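Local coordinates for response regulator receiver protein (Pseudoalteromonas atlantica T6c, PDB 3KTO) that probably receives a phosphoryl group as the receiver module of a two-component signalling system, at residues 34-39 / 43-48. Sequence-based numbering, arbitrary orientation.
Sequences QCFASA and MRQQIS
Phe36 and Gln45 meet at the edge of a CheY-like receiver domain, where the chain leaves strand 32-36, an outermost strand of the parallel sheet, and passes by the short helix 39-42 into the loop before strand 51-57. The Phe36 ring presents its CZ corner to the glutamine: OE1 of Gln45 lies in the ring plane, 3.2 Å from CZ of Phe36, and the amide plane is turned 52° from the ring. With its CG anti to the backbone N (chi1 177°), Gln45 sets that carbon 3.5 Å from Phe36 CZ, and the bend at chi2 (64°) then helps carry the amide, with OE1, to the ring edge. On its other arm, NE2 of Gln45 donates to the backbone O of Gln46 at 3.2 Å, approaching from above that carbonyl plane; the acceptor lies near the Gln45 amide plane, which helps set the amide's rotation. With Gln45 cut back to an alanine, the edge of Phe36 would probably lose its amide neighbour and the Gln46 carbonyl this donor. Phe42 adds an edge-to-face ring partner for Phe36, and the selenomethionine Met43 packs its side chain on helix 66-76. Met43 N donates to Ala39 O, four residues back, at 2.9 Å, while Met43 CG sits 3.1 Å from that same Ala39 oxygen.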
ATOM      1  N   GLN A  34      10.096  -5.035 -19.950  1.00 29.03           N
ATOM      2  CA  GLN A  34       8.851  -4.611 -20.578  1.00 28.29           C
ATOM      3  C   GLN A  34       7.726  -4.817 -19.557  1.00 25.33           C
ATOM      4  O   GLN A  34       7.478  -5.942 -19.111  1.00 24.58           O
ATOM      5  CB  GLN A  34       8.601  -5.432 -21.840  1.00 31.19           C
ATOM      6  CG  GLN A  34       7.308  -5.089 -22.542  1.00 37.75           C
ATOM      7  CD  GLN A  34       7.317  -5.501 -24.000  1.00 41.54           C
ATOM      8  OE1 GLN A  34       7.924  -6.513 -24.370  1.00 44.02           O
ATOM      9  NE2 GLN A  34       6.630  -4.730 -24.837  1.00 44.21           N
ATOM     10  N   CYS A  35       7.043  -3.731 -19.208  1.00 22.60           N
ATOM     11  CA  CYS A  35       5.993  -3.753 -18.189  1.00 22.08           C
ATOM     12  C   CYS A  35       4.547  -3.721 -18.654  1.00 22.57           C
ATOM     13  O   CYS A  35       4.231  -3.226 -19.735  1.00 22.50           O
ATOM     14  CB  CYS A  35       6.216  -2.597 -17.225  1.00 22.52           C
ATOM     15  SG  CYS A  35       7.885  -2.555 -16.546  1.00 23.90           S
ATOM     16  N   PHE A  36       3.674  -4.239 -17.791  1.00 20.82           N
ATOM     17  CA  PHE A  36       2.238  -4.310 -18.042  1.00 21.44           C
ATOM     18  C   PHE A  36       1.503  -4.040 -16.742  1.00 21.17           C
ATOM     19  O   PHE A  36       1.868  -4.568 -15.691  1.00 21.02           O
ATOM     20  CB  PHE A  36       1.871  -5.694 -18.574  1.00 22.76           C
ATOM     21  CG  PHE A  36       2.487  -6.001 -19.901  1.00 25.03           C
ATOM     22  CD1 PHE A  36       1.887  -5.559 -21.079  1.00 26.57           C
ATOM     23  CD2 PHE A  36       3.692  -6.685 -19.980  1.00 25.18           C
ATOM     24  CE1 PHE A  36       2.483  -5.792 -22.316  1.00 26.12           C
ATOM     25  CE2 PHE A  36       4.296  -6.923 -21.216  1.00 27.11           C
ATOM     26  CZ  PHE A  36       3.687  -6.473 -22.383  1.00 26.26           C
ATOM     27  N   ALA A  37       0.457  -3.231 -16.820  1.00 21.33           N
ATOM     28  CA  ALA A  37      -0.310  -2.863 -15.638  1.00 23.18           C
ATOM     29  C   ALA A  37      -1.400  -3.845 -15.204  1.00 22.55           C
ATOM     30  O   ALA A  37      -2.042  -3.630 -14.171  1.00 24.16           O
ATOM     31  CB  ALA A  37      -0.918  -1.482 -15.840  1.00 25.54           C
ATOM     32  N   SER A  38      -1.622  -4.909 -15.972  1.00 20.78           N
ATOM     33  CA  SER A  38      -2.653  -5.886 -15.608  1.00 21.11           C
ATOM     34  C   SER A  38      -2.473  -7.204 -16.345  1.00 21.46           C
ATOM     35  O   SER A  38      -1.723  -7.283 -17.314  1.00 21.34           O
ATOM     36  CB  SER A  38      -4.050  -5.339 -15.928  1.00 22.63           C
ATOM     37  OG  SER A  38      -4.258  -5.263 -17.333  1.00 24.57           O
ATOM     38  N   ALA A  39      -3.176  -8.237 -15.884  1.00 22.56           N
ATOM     39  CA  ALA A  39      -3.110  -9.549 -16.521  1.00 22.94           C
ATOM     40  C   ALA A  39      -3.769  -9.440 -17.893  1.00 25.18           C
ATOM     41  O   ALA A  39      -3.306 -10.025 -18.865  1.00 22.74           O
ATOM     42  CB  ALA A  39      -3.842 -10.583 -15.681  1.00 25.36           C
HETATM   43  N   MSE A  43      -1.960 -10.345 -21.372  1.00 31.45           N
HETATM   44  CA  MSE A  43      -2.507 -11.419 -22.194  1.00 35.86           C
HETATM   45  C   MSE A  43      -2.729 -11.019 -23.648  1.00 37.39           C
HETATM   46  O   MSE A  43      -3.023 -11.869 -24.486  1.00 36.35           O
HETATM   47  CB  MSE A  43      -3.810 -11.946 -21.591  1.00 37.01           C
HETATM   48  CG  MSE A  43      -3.605 -12.741 -20.319  1.00 40.31           C
HETATM   49 SE   MSE A  43      -2.411 -14.230 -20.578  1.00 47.43          SE
HETATM   50  CE  MSE A  43      -3.635 -15.634 -20.027  1.00 43.08           C
ATOM     51  N   ARG A  44      -2.585  -9.731 -23.949  1.00 39.66           N
ATOM     52  CA  ARG A  44      -2.750  -9.240 -25.318  1.00 41.32           C
ATOM     53  C   ARG A  44      -1.379  -9.169 -25.971  1.00 42.75           C
ATOM     54  O   ARG A  44      -1.255  -8.883 -27.160  1.00 42.16           O
ATOM     55  CB  ARG A  44      -3.361  -7.839 -25.319  1.00 42.94           C
ATOM     56  CG  ARG A  44      -4.838  -7.775 -25.004  1.00 44.84           C
ATOM     57  CD  ARG A  44      -5.285  -6.327 -24.923  1.00 48.30           C
ATOM     58  NE  ARG A  44      -6.737  -6.180 -24.922  1.00 52.29           N
ATOM     59  CZ  ARG A  44      -7.555  -6.773 -24.058  1.00 54.91           C
ATOM     60  NH1 ARG A  44      -7.069  -7.568 -23.112  1.00 57.21           N
ATOM     61  NH2 ARG A  44      -8.864  -6.564 -24.134  1.00 55.42           N
ATOM     62  N   GLN A  45      -0.354  -9.433 -25.171  1.00 43.66           N
ATOM     63  CA  GLN A  45       1.026  -9.372 -25.624  1.00 45.65           C
ATOM     64  C   GLN A  45       1.499 -10.651 -26.284  1.00 47.08           C
ATOM     65  O   GLN A  45       1.334 -11.740 -25.742  1.00 47.73           O
ATOM     66  CB  GLN A  45       1.934  -9.050 -24.437  1.00 45.61           C
ATOM     67  CG  GLN A  45       3.418  -9.019 -24.755  1.00 46.47           C
ATOM     68  CD  GLN A  45       3.777  -7.924 -25.734  1.00 46.63           C
ATOM     69  OE1 GLN A  45       3.404  -6.769 -25.548  1.00 44.79           O
ATOM     70  NE2 GLN A  45       4.513  -8.280 -26.778  1.00 47.08           N
ATOM     71  N   GLN A  46       2.094 -10.512 -27.462  1.00 48.91           N
ATOM     72  CA  GLN A  46       2.622 -11.661 -28.180  1.00 50.75           C
ATOM     73  C   GLN A  46       3.932 -12.011 -27.480  1.00 49.32           C
ATOM     74  O   GLN A  46       4.924 -11.295 -27.611  1.00 49.12           O
ATOM     75  CB  GLN A  46       2.883 -11.296 -29.647  1.00 53.91           C
ATOM     76  CG  GLN A  46       2.236 -12.236 -30.667  1.00 58.85           C
ATOM     77  CD  GLN A  46       2.826 -13.641 -30.661  1.00 61.61           C
ATOM     78  OE1 GLN A  46       2.450 -14.486 -31.478  1.00 62.14           O
ATOM     79  NE2 GLN A  46       3.753 -13.896 -29.741  1.00 62.81           N
ATOM     80  N   ILE A  47       3.928 -13.099 -26.716  1.00 48.86           N
ATOM     81  CA  ILE A  47       5.124 -13.505 -25.994  1.00 47.53           C
ATOM     82  C   ILE A  47       6.295 -13.629 -26.953  1.00 47.33           C
ATOM     83  O   ILE A  47       6.289 -14.465 -27.855  1.00 46.97           O
ATOM     84  CB  ILE A  47       4.913 -14.836 -25.257  1.00 47.51           C
ATOM     85  CG1 ILE A  47       3.713 -14.709 -24.310  1.00 48.90           C
ATOM     86  CG2 ILE A  47       6.168 -15.195 -24.469  1.00 46.90           C
ATOM     87  CD1 ILE A  47       3.482 -15.910 -23.416  1.00 49.46           C
ATOM     88  N   SER A  48       7.296 -12.779 -26.748  1.00 46.37           N
ATOM     89  CA  SER A  48       8.480 -12.748 -27.592  1.00 46.77           C
ATOM     90  C   SER A  48       9.432 -13.921 -27.391  1.00 47.80           C
ATOM     91  O   SER A  48       9.533 -14.479 -26.297  1.00 47.88           O
ATOM     92  CB  SER A  48       9.237 -11.441 -27.359  1.00 45.78           C
ATOM     93  OG  SER A  48      10.451 -11.426 -28.087  1.00 45.97           O
TER